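Local coordinates for protein proline dipeptidase (Streptococcus pneumoniae, PDB 3PN9) that is the N-terminal domain of a probable prolidase, a creatinase-family enzyme expected to hydrolyse dipeptides with C-terminal proline, at residues A91-Q94 / L95-R99; T12-S16 / E17-V21; T117-T121 / A122-N126. All blocks are in the same frame, centred on the assembly; numbering follows the deposited sequence.

Contact 1. Residues A91-Q94 / L95-R99; sequences ALPQ and LDFKR
Pro93 meets both Leu95 and Phe97 in the loop that runs from helix 84-91 to strand 99-102. Its ring carbon CG lies 3.7 Å from Leu95 CD1, and the two side chains pass obliquely, the methyl branch reaching back along the chain because Leu95 CG stands beside its own backbone N (chi1 -59°). The backbone adds a weak hydrogen bond, Leu95 N to Pro93 O, at 3.0 Å and bent to 127°, which closes an inverse gamma turn centred on Gln94. That same carbonyl oxygen also lies at the edge of the Phe97 ring, near its plane, 3.5 Å from CE2. Over one face of this ring, offset toward the rim, sits Leu95 CB, while Leu92 CB makes a looser approach of 4.4 Å to Phe97 CZ. Further out, the Gln94 side chain bends at chi2 (-59°) and folds back, so that NE2 gives a weak bond of 2.8 Å to Leu92 O and another bond to Lys89 O in the last turn of the helix. Phe97 in turn packs edge-to-face with Phe119 and touches Leu50. The arrangement illustrates an inverse gamma turn within a helix-to-strand connection of an alpha/beta domain.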
ATOM      1  N   ALA A  91      21.996  -7.311 -16.304  1.00 23.45           N
ATOM      2  CA  ALA A  91      21.623  -8.144 -15.154  1.00 23.89           C
ATOM      3  C   ALA A  91      20.196  -7.847 -14.607  1.00 24.30           C
ATOM      4  O   ALA A  91      19.565  -8.747 -14.028  1.00 24.39           O
ATOM      5  CB  ALA A  91      22.674  -8.023 -14.053  1.00 23.07           C
ATOM      6  N   LEU A  92      19.710  -6.611 -14.778  1.00 23.63           N
ATOM      7  CA  LEU A  92      18.383  -6.222 -14.316  1.00 23.14           C
ATOM      8  C   LEU A  92      17.334  -6.898 -15.261  1.00 26.39           C
ATOM      9  O   LEU A  92      17.659  -7.219 -16.425  1.00 24.57           O
ATOM     10  CB  LEU A  92      18.161  -4.701 -14.372  1.00 21.11           C
ATOM     11  CG  LEU A  92      19.007  -4.027 -13.248  1.00 20.69           C
ATOM     12  CD1 LEU A  92      19.064  -2.472 -13.443  1.00 19.43           C
ATOM     13  CD2 LEU A  92      18.447  -4.366 -11.808  1.00 22.32           C
ATOM     14  N   PRO A  93      16.092  -7.081 -14.763  1.00 25.67           N
ATOM     15  CA  PRO A  93      15.012  -7.552 -15.654  1.00 28.23           C
ATOM     16  C   PRO A  93      14.875  -6.536 -16.780  1.00 29.22           C
ATOM     17  O   PRO A  93      15.140  -5.322 -16.594  1.00 25.87           O
ATOM     18  CB  PRO A  93      13.750  -7.544 -14.759  1.00 28.03           C
ATOM     19  CG  PRO A  93      14.163  -6.541 -13.619  1.00 25.22           C
ATOM     20  CD  PRO A  93      15.622  -6.809 -13.400  1.00 24.80           C
ATOM     21  N   GLN A  94      14.426  -7.000 -17.944  1.00 29.48           N
ATOM     22  CA  GLN A  94      14.314  -6.064 -19.085  1.00 31.07           C
ATOM     23  C   GLN A  94      12.977  -5.364 -19.034  1.00 33.25           C
ATOM     24  O   GLN A  94      12.099  -5.712 -19.816  1.00 33.48           O
ATOM     25  CB  GLN A  94      14.453  -6.883 -20.427  1.00 33.20           C
ATOM     26  CG  GLN A  94      15.831  -7.669 -20.460  1.00 34.12           C
ATOM     27  CD  GLN A  94      17.064  -6.702 -20.339  1.00 40.13           C
ATOM     28  OE1 GLN A  94      17.315  -5.907 -21.222  1.00 44.03           O
ATOM     29  NE2 GLN A  94      17.794  -6.760 -19.227  1.00 30.93           N
ATOM     30  N   LEU A  95      12.770  -4.409 -18.110  1.00 31.49           N
ATOM     31  CA  LEU A  95      11.413  -3.838 -17.909  1.00 31.65           C
ATOM     32  C   LEU A  95      11.464  -2.444 -18.512  1.00 31.42           C
ATOM     33  O   LEU A  95      12.522  -1.955 -18.870  1.00 31.85           O
ATOM     34  CB  LEU A  95      11.086  -3.671 -16.368  1.00 30.09           C
ATOM     35  CG  LEU A  95      11.141  -4.976 -15.585  1.00 33.29           C
ATOM     36  CD1 LEU A  95      10.865  -4.864 -14.084  1.00 35.91           C
ATOM     37  CD2 LEU A  95      10.287  -6.090 -16.248  1.00 36.72           C
ATOM     38  N   ASP A  96      10.350  -1.763 -18.490  1.00 30.41           N
ATOM     39  CA  ASP A  96      10.322  -0.370 -18.871  1.00 32.46           C
ATOM     40  C   ASP A  96      10.451   0.414 -17.543  1.00 29.63           C
ATOM     41  O   ASP A  96       9.488   0.452 -16.745  1.00 29.90           O
ATOM     42  CB  ASP A  96       8.950  -0.104 -19.493  1.00 33.27           C
ATOM     43  CG  ASP A  96       8.834   1.302 -19.989  1.00 40.63           C
ATOM     44  OD1 ASP A  96       9.882   1.996 -19.952  1.00 44.96           O
ATOM     45  OD2 ASP A  96       7.707   1.734 -20.374  1.00 47.07           O
ATOM     46  N   PHE A  97      11.640   0.946 -17.237  1.00 27.62           N
ATOM     47  CA  PHE A  97      11.801   1.684 -15.969  1.00 24.79           C
ATOM     48  C   PHE A  97      11.341   3.107 -16.173  1.00 25.23           C
ATOM     49  O   PHE A  97      12.087   3.904 -16.706  1.00 28.32           O
ATOM     50  CB  PHE A  97      13.243   1.565 -15.461  1.00 23.87           C
ATOM     51  CG  PHE A  97      13.638   0.130 -15.107  1.00 23.23           C
ATOM     52  CD1 PHE A  97      13.362  -0.372 -13.844  1.00 20.65           C
ATOM     53  CD2 PHE A  97      14.350  -0.689 -16.021  1.00 18.68           C
ATOM     54  CE1 PHE A  97      13.704  -1.688 -13.469  1.00 20.20           C
ATOM     55  CE2 PHE A  97      14.714  -1.979 -15.672  1.00 18.43           C
ATOM     56  CZ  PHE A  97      14.383  -2.523 -14.375  1.00 27.63           C
ATOM     57  N   LYS A  98      10.127   3.466 -15.777  1.00 21.29           N
ATOM     58  CA  LYS A  98       9.714   4.863 -15.952  1.00 23.07           C
ATOM     59  C   LYS A  98      10.060   5.744 -14.804  1.00 21.69           C
ATOM     60  O   LYS A  98      10.201   6.978 -14.966  1.00 19.08           O
ATOM     61  CB  LYS A  98       8.206   4.895 -16.056  1.00 25.29           C
ATOM     62  CG  LYS A  98       7.789   4.148 -17.315  1.00 30.97           C
ATOM     63  CD  LYS A  98       6.250   4.347 -17.497  1.00 40.03           C
ATOM     64  CE  LYS A  98       5.577   3.056 -17.245  1.00 45.30           C
ATOM     65  NZ  LYS A  98       4.611   2.957 -18.407  1.00 50.66           N
ATOM     66  N   ARG A  99      10.164   5.145 -13.595  1.00 19.57           N
ATOM     67  CA  ARG A  99      10.387   5.994 -12.398  1.00 17.44           C
ATOM     68  C   ARG A  99      11.365   5.297 -11.518  1.00 15.41           C
ATOM     69  O   ARG A  99      11.150   4.107 -11.130  1.00 15.75           O
ATOM     70  CB  ARG A  99       9.026   6.256 -11.674  1.00 18.84           C
ATOM     71  CG  ARG A  99       8.042   7.155 -12.553  1.00 24.37           C
ATOM     72  CD  ARG A  99       6.648   7.536 -11.924  1.00 27.21           C
ATOM     73  NE  ARG A  99       6.745   7.580 -10.462  1.00 28.03           N
ATOM     74  CZ  ARG A  99       7.385   8.522  -9.762  1.00 29.38           C
ATOM     75  NH1 ARG A  99       7.941   9.572 -10.385  1.00 31.30           N
ATOM     76  NH2 ARG A  99       7.441   8.448  -8.426  1.00 24.19           N
TER

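Contact 2. Residues T12-S16 / E17-V21; sequences TYLES and EKLDV
Tyr13 O receives Glu17 N in a hydrogen bond of 2.8 Å, an ordinary i to i+4 link near the C-terminal end of the helix. Beyond it Leu19 N reaches back to Leu14 O at 2.9 Å, almost straight (167°) and directed at a lone pair in the carbonyl plane. Lys18, with positive phi (59°), is the residue that turns the chain out of the helix; its N bonds to Glu15 O over a longer 3.3 Å, the donor standing well above the carbonyl plane. Side chains close over this frame. Glu17 CG lies over one face of the Tyr13 ring, 3.7 Å from the ring centroid, in a CH-pi contact. The bend at chi2 (-85°) folds the Glu17 carboxylate back beside the ring, and its plane lies almost parallel to that of the ring; its OE1 forms a salt bridge with Arg43 of the second subunit. Near the same ring, Leu19 CD1 comes obliquely to within 3.7 Å of Tyr13 CE2, and Leu19 CB touches Leu14 CD2 at 3.5 Å, these two leucines crossing at about a right angle. Leu14 packs on Val49 and Leu19 on Ala101, which sets the helix end against strands 46-50 and 99-102. Arg99 NH2 and NE donate hydrogen bonds to Glu17 O and Lys18 O. The whole is a Schellman motif, here terminating a helix that leads into strand 21-24.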
ATOM      1  N   THR A  12       7.129  -1.700  -0.085  1.00 14.98           N
ATOM      2  CA  THR A  12       5.814  -1.085   0.107  1.00 17.46           C
ATOM      3  C   THR A  12       5.855   0.330  -0.446  1.00 17.39           C
ATOM      4  O   THR A  12       4.876   0.850  -1.045  1.00 17.10           O
ATOM      5  CB  THR A  12       5.506  -1.077   1.681  1.00 16.86           C
ATOM      6  OG1 THR A  12       5.455  -2.458   2.108  1.00 20.57           O
ATOM      7  CG2 THR A  12       4.208  -0.442   2.001  1.00 21.76           C
ATOM      8  N   TYR A  13       6.954   1.028  -0.162  1.00 17.11           N
ATOM      9  CA  TYR A  13       7.125   2.417  -0.610  1.00 16.76           C
ATOM     10  C   TYR A  13       7.164   2.523  -2.176  1.00 17.49           C
ATOM     11  O   TYR A  13       6.557   3.446  -2.753  1.00 18.32           O
ATOM     12  CB  TYR A  13       8.465   2.920  -0.035  1.00 17.53           C
ATOM     13  CG  TYR A  13       8.949   4.275  -0.519  1.00 20.33           C
ATOM     14  CD1 TYR A  13       8.290   5.392   0.019  1.00 32.43           C
ATOM     15  CD2 TYR A  13      10.013   4.458  -1.439  1.00 28.20           C
ATOM     16  CE1 TYR A  13       8.610   6.623  -0.292  1.00 35.32           C
ATOM     17  CE2 TYR A  13      10.400   5.826  -1.787  1.00 30.33           C
ATOM     18  CZ  TYR A  13       9.658   6.865  -1.200  1.00 31.03           C
ATOM     19  OH  TYR A  13       9.800   8.289  -1.281  1.00 36.28           O
ATOM     20  N   LEU A  14       7.805   1.523  -2.848  1.00 17.35           N
ATOM     21  CA  LEU A  14       7.869   1.545  -4.307  1.00 16.49           C
ATOM     22  C   LEU A  14       6.425   1.482  -4.831  1.00 17.65           C
ATOM     23  O   LEU A  14       6.058   2.186  -5.794  1.00 17.71           O
ATOM     24  CB  LEU A  14       8.685   0.346  -4.860  1.00 15.30           C
ATOM     25  CG  LEU A  14      10.170   0.379  -4.403  1.00 19.97           C
ATOM     26  CD1 LEU A  14      10.909  -0.876  -4.965  1.00 18.65           C
ATOM     27  CD2 LEU A  14      10.873   1.672  -4.928  1.00 16.92           C
ATOM     28  N   GLU A  15       5.593   0.630  -4.220  1.00 17.19           N
ATOM     29  CA  GLU A  15       4.231   0.567  -4.725  1.00 19.48           C
ATOM     30  C   GLU A  15       3.462   1.897  -4.482  1.00 20.65           C
ATOM     31  O   GLU A  15       2.787   2.399  -5.400  1.00 20.84           O
ATOM     32  CB  GLU A  15       3.480  -0.622  -4.088  1.00 19.81           C
ATOM     33  CG  GLU A  15       1.961  -0.537  -4.417  1.00 25.15           C
ATOM     34  CD  GLU A  15       1.186  -1.774  -3.945  1.00 34.82           C
ATOM     35  OE1 GLU A  15       1.738  -2.657  -3.230  1.00 32.99           O
ATOM     36  OE2 GLU A  15       0.006  -1.857  -4.278  1.00 41.42           O
ATOM     37  N   SER A  16       3.564   2.504  -3.307  1.00 20.51           N
ATOM     38  CA  SER A  16       2.679   3.657  -3.051  1.00 22.45           C
ATOM     39  C   SER A  16       3.255   4.886  -3.812  1.00 23.69           C
ATOM     40  O   SER A  16       2.503   5.772  -4.128  1.00 22.16           O
ATOM     41  CB  SER A  16       2.569   3.999  -1.561  1.00 24.38           C
ATOM     42  OG  SER A  16       3.856   4.186  -1.039  1.00 26.77           O
ATOM     43  N   GLU A  17       4.564   4.943  -4.120  1.00 20.37           N
ATOM     44  CA  GLU A  17       5.091   6.045  -4.937  1.00 19.62           C
ATOM     45  C   GLU A  17       5.148   5.773  -6.459  1.00 21.10           C
ATOM     46  O   GLU A  17       5.701   6.628  -7.211  1.00 20.30           O
ATOM     47  CB  GLU A  17       6.507   6.372  -4.588  1.00 19.51           C
ATOM     48  CG  GLU A  17       6.646   6.750  -3.169  1.00 22.92           C
ATOM     49  CD  GLU A  17       6.337   8.241  -2.933  1.00 34.27           C
ATOM     50  OE1 GLU A  17       6.986   9.157  -3.483  1.00 34.90           O
ATOM     51  OE2 GLU A  17       5.423   8.497  -2.159  1.00 35.90           O
ATOM     52  N   LYS A  18       4.653   4.631  -6.883  1.00 19.94           N
ATOM     53  CA  LYS A  18       4.606   4.228  -8.284  1.00 22.45           C
ATOM     54  C   LYS A  18       6.050   4.206  -8.857  1.00 21.77           C
ATOM     55  O   LYS A  18       6.284   4.741  -9.951  1.00 22.57           O
ATOM     56  CB  LYS A  18       3.714   5.156  -9.121  1.00 23.99           C
ATOM     57  CG  LYS A  18       2.235   5.017  -8.744  1.00 29.71           C
ATOM     58  CD  LYS A  18       1.572   6.280  -9.292  1.00 43.12           C
ATOM     59  CE  LYS A  18       0.137   5.956  -9.617  1.00 50.88           C
ATOM     60  NZ  LYS A  18      -0.554   5.792  -8.296  1.00 54.64           N
ATOM     61  N   LEU A  19       6.998   3.626  -8.105  1.00 19.28           N
ATOM     62  CA  LEU A  19       8.381   3.565  -8.541  1.00 18.31           C
ATOM     63  C   LEU A  19       8.620   2.185  -9.101  1.00 18.21           C
ATOM     64  O   LEU A  19       8.165   1.216  -8.490  1.00 18.48           O
ATOM     65  CB  LEU A  19       9.314   3.823  -7.282  1.00 18.73           C
ATOM     66  CG  LEU A  19       9.356   5.286  -6.801  1.00 18.69           C
ATOM     67  CD1 LEU A  19       9.991   5.456  -5.436  1.00 18.09           C
ATOM     68  CD2 LEU A  19      10.193   6.154  -7.834  1.00 18.54           C
ATOM     69  N   ASP A  20       9.457   2.058 -10.139  1.00 17.38           N
ATOM     70  CA  ASP A  20       9.840   0.715 -10.643  1.00 18.53           C
ATOM     71  C   ASP A  20      11.088   0.164  -9.889  1.00 16.61           C
ATOM     72  O   ASP A  20      11.233  -1.076  -9.756  1.00 16.37           O
ATOM     73  CB  ASP A  20      10.135   0.845 -12.160  1.00 17.61           C
ATOM     74  CG  ASP A  20       8.924   1.386 -12.882  1.00 21.69           C
ATOM     75  OD1 ASP A  20       7.944   0.657 -12.823  1.00 24.36           O
ATOM     76  OD2 ASP A  20       8.871   2.550 -13.316  1.00 22.71           O
ATOM     77  N   VAL A  21      11.958   1.063  -9.363  1.00 17.80           N
ATOM     78  CA  VAL A  21      13.080   0.559  -8.659  1.00 15.99           C
ATOM     79  C   VAL A  21      13.686   1.659  -7.789  1.00 16.61           C
ATOM     80  O   VAL A  21      13.579   2.862  -8.041  1.00 17.30           O
ATOM     81  CB  VAL A  21      14.169   0.013  -9.730  1.00 16.26           C
ATOM     82  CG1 VAL A  21      14.597   1.182 -10.602  1.00 12.75           C
ATOM     83  CG2 VAL A  21      15.450  -0.525  -9.036  1.00 12.95           C
TER

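Contact 3. Residues T117-T121 / A122-N126; sequences TVFET and AEFDN
From Phe119 to Ala122 the backbone makes a type I beta turn, closed by a straight but weak hydrogen bond of 3.5 Å from Ala122 N to Phe119 O. The turn links helix 109-118 to strand 123-126 and so lies in a beta-alpha-beta unit, whose first strand, 99-102, runs parallel to 123-126 in the sheet. Phe119 is the first residue to leave helical backbone angles, and its CB bond points toward the residues that follow, where CB touches the Ala122 methyl at 3.8 Å. The ring itself leads away from the turn: with CG beside the backbone N (chi1 -51°), it reaches the sheet, where it packs on Val21, Val23 and Val100. One ring face is covered by Val118 CG1, which stands 3.6 Å above the plane and over its centre, so the last helical residue packs on the first one beyond it. Ala122 also rests on Val100, and its small side chain thus sits between the turn and the neighbouring strand. The carboxylate of Glu120, an exposed residue of the turn, forms a salt bridge with Lys89, whose NZ is also bonded to Thr117 O, fastening this helix end to helix 84-91. Glu123 and Asp125, two positions apart on the strand, both pair with Arg99, and the guanidinium group would be expected to offset their negative charge. Phe124 turns its ring back toward the turn while also packing edge-to-face with Tyr112. Its CZ comes within 4.3 Å of Phe119 CB, and the carbonyl oxygen Phe119 O lies at the edge of the Phe124 ring, near its plane, 4.2 Å from CE2.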
ATOM      1  N   THR A 117      22.329   5.791 -18.400  1.00 22.61           N
ATOM      2  CA  THR A 117      22.446   4.888 -19.561  1.00 25.44           C
ATOM      3  C   THR A 117      21.758   3.570 -19.242  1.00 26.18           C
ATOM      4  O   THR A 117      21.372   2.835 -20.140  1.00 26.12           O
ATOM      5  CB  THR A 117      23.879   4.534 -19.964  1.00 25.05           C
ATOM      6  OG1 THR A 117      24.448   3.728 -18.954  1.00 32.08           O
ATOM      7  CG2 THR A 117      24.730   5.777 -20.044  1.00 23.14           C
ATOM      8  N   VAL A 118      21.632   3.246 -17.952  1.00 23.62           N
ATOM      9  CA  VAL A 118      20.967   1.990 -17.626  1.00 22.46           C
ATOM     10  C   VAL A 118      19.467   2.264 -17.764  1.00 23.38           C
ATOM     11  O   VAL A 118      18.769   1.405 -18.285  1.00 24.37           O
ATOM     12  CB  VAL A 118      21.248   1.554 -16.174  1.00 21.32           C
ATOM     13  CG1 VAL A 118      20.301   0.391 -15.689  1.00 22.05           C
ATOM     14  CG2 VAL A 118      22.741   1.327 -15.873  1.00 17.98           C
ATOM     15  N   PHE A 119      18.961   3.400 -17.219  1.00 21.39           N
ATOM     16  CA  PHE A 119      17.543   3.740 -17.267  1.00 20.35           C
ATOM     17  C   PHE A 119      17.340   4.955 -18.169  1.00 23.31           C
ATOM     18  O   PHE A 119      17.239   6.102 -17.708  1.00 23.39           O
ATOM     19  CB  PHE A 119      17.009   4.082 -15.795  1.00 19.11           C
ATOM     20  CG  PHE A 119      17.350   3.016 -14.787  1.00 14.48           C
ATOM     21  CD1 PHE A 119      16.765   1.762 -14.889  1.00 18.66           C
ATOM     22  CD2 PHE A 119      18.253   3.273 -13.743  1.00 16.05           C
ATOM     23  CE1 PHE A 119      17.000   0.784 -13.951  1.00 18.67           C
ATOM     24  CE2 PHE A 119      18.518   2.297 -12.849  1.00 15.50           C
ATOM     25  CZ  PHE A 119      17.914   1.031 -12.926  1.00 16.67           C
ATOM     26  N   GLU A 120      17.274   4.738 -19.466  1.00 26.32           N
ATOM     27  CA  GLU A 120      17.362   5.816 -20.465  1.00 29.74           C
ATOM     28  C   GLU A 120      16.187   6.706 -20.528  1.00 30.87           C
ATOM     29  O   GLU A 120      16.337   7.832 -20.954  1.00 31.04           O
ATOM     30  CB  GLU A 120      17.540   5.209 -21.887  1.00 30.85           C
ATOM     31  CG  GLU A 120      18.869   4.467 -21.910  1.00 36.62           C
ATOM     32  CD  GLU A 120      19.168   3.829 -23.309  1.00 48.35           C
ATOM     33  OE1 GLU A 120      19.198   2.603 -23.436  1.00 51.11           O
ATOM     34  OE2 GLU A 120      19.330   4.571 -24.269  1.00 51.77           O
ATOM     35  N   THR A 121      14.993   6.252 -20.153  1.00 30.45           N
ATOM     36  CA  THR A 121      13.892   7.236 -20.168  1.00 31.72           C
ATOM     37  C   THR A 121      13.215   7.397 -18.784  1.00 31.88           C
ATOM     38  O   THR A 121      12.062   7.771 -18.762  1.00 32.45           O
ATOM     39  CB  THR A 121      12.785   6.807 -21.198  1.00 32.09           C
ATOM     40  OG1 THR A 121      12.531   5.395 -21.026  1.00 34.44           O
ATOM     41  CG2 THR A 121      13.363   6.983 -22.698  1.00 35.23           C
ATOM     42  N   ALA A 122      13.905   7.122 -17.676  1.00 28.83           N
ATOM     43  CA  ALA A 122      13.257   7.250 -16.327  1.00 27.90           C
ATOM     44  C   ALA A 122      13.243   8.701 -15.824  1.00 26.40           C
ATOM     45  O   ALA A 122      14.153   9.461 -16.129  1.00 28.04           O
ATOM     46  CB  ALA A 122      13.991   6.385 -15.319  1.00 23.85           C
ATOM     47  N   GLU A 123      12.259   9.074 -15.023  1.00 26.90           N
ATOM     48  CA  GLU A 123      12.403  10.266 -14.120  1.00 27.32           C
ATOM     49  C   GLU A 123      13.070   9.787 -12.858  1.00 24.04           C
ATOM     50  O   GLU A 123      12.847   8.580 -12.439  1.00 26.27           O
ATOM     51  CB  GLU A 123      11.064  10.801 -13.574  1.00 30.19           C
ATOM     52  CG  GLU A 123       9.821  10.750 -14.375  1.00 40.45           C
ATOM     53  CD  GLU A 123       8.619  11.346 -13.490  1.00 51.77           C
ATOM     54  OE1 GLU A 123       8.695  12.588 -13.144  1.00 56.25           O
ATOM     55  OE2 GLU A 123       7.668  10.583 -13.089  1.00 45.27           O
ATOM     56  N   PHE A 124      13.835  10.660 -12.210  1.00 22.60           N
ATOM     57  CA  PHE A 124      14.573  10.270 -10.975  1.00 22.64           C
ATOM     58  C   PHE A 124      13.980  10.977  -9.748  1.00 24.81           C
ATOM     59  O   PHE A 124      14.039  12.229  -9.669  1.00 26.52           O
ATOM     60  CB  PHE A 124      16.053  10.568 -11.124  1.00 23.07           C
ATOM     61  CG  PHE A 124      16.755   9.555 -12.077  1.00 24.43           C
ATOM     62  CD1 PHE A 124      17.575   8.608 -11.583  1.00 23.07           C
ATOM     63  CD2 PHE A 124      16.564   9.604 -13.451  1.00 26.15           C
ATOM     64  CE1 PHE A 124      18.294   7.694 -12.452  1.00 32.13           C
ATOM     65  CE2 PHE A 124      17.197   8.601 -14.323  1.00 26.78           C
ATOM     66  CZ  PHE A 124      18.068   7.676 -13.783  1.00 25.48           C
ATOM     67  N   ASP A 125      13.429  10.230  -8.793  1.00 20.66           N
ATOM     68  CA  ASP A 125      12.933  10.884  -7.556  1.00 19.68           C
ATOM     69  C   ASP A 125      14.028  10.699  -6.463  1.00 18.80           C
ATOM     70  O   ASP A 125      14.953   9.864  -6.597  1.00 16.47           O
ATOM     71  CB  ASP A 125      11.733  10.074  -7.037  1.00 21.60           C
ATOM     72  CG  ASP A 125      10.371  10.436  -7.713  1.00 32.33           C
ATOM     73  OD1 ASP A 125      10.358  10.966  -8.841  1.00 35.26           O
ATOM     74  OD2 ASP A 125       9.302  10.037  -7.111  1.00 35.93           O
ATOM     75  N   ASN A 126      13.870  11.370  -5.333  1.00 16.86           N
ATOM     76  CA  ASN A 126      14.876  11.305  -4.283  1.00 16.30           C
ATOM     77  C   ASN A 126      14.419  10.229  -3.268  1.00 18.20           C
ATOM     78  O   ASN A 126      13.363  10.383  -2.641  1.00 18.78           O
ATOM     79  CB  ASN A 126      14.936  12.697  -3.642  1.00 17.31           C
ATOM     80  CG  ASN A 126      16.017  12.809  -2.587  1.00 18.17           C
ATOM     81  OD1 ASN A 126      16.798  11.906  -2.404  1.00 14.32           O
ATOM     82  ND2 ASN A 126      16.066  13.951  -1.865  1.00 18.03           N
TER

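Overall arrangement
Following the chain from the N terminus, contact 2 comes first, turning the chain from helix 6-17 into strand 21-24. Contact 1 then lies between helix 84-91 and strand 99-102, and contact 3 between helix 109-118 and strand 123-126. The three are in series, none enclosing or crossing another, yet they meet in space because strands 21-24, 99-102 and 123-126 are successive neighbours at one side of the sheet. Arg99 is the polar junction, reaching contact 2 through backbone oxygens and contact 3 through two carboxylates. Phe97 is the apolar one, its ring touching both Val21 and Phe119, which also meet each other. Three helix-to-strand connections thus converge on one region of the domain.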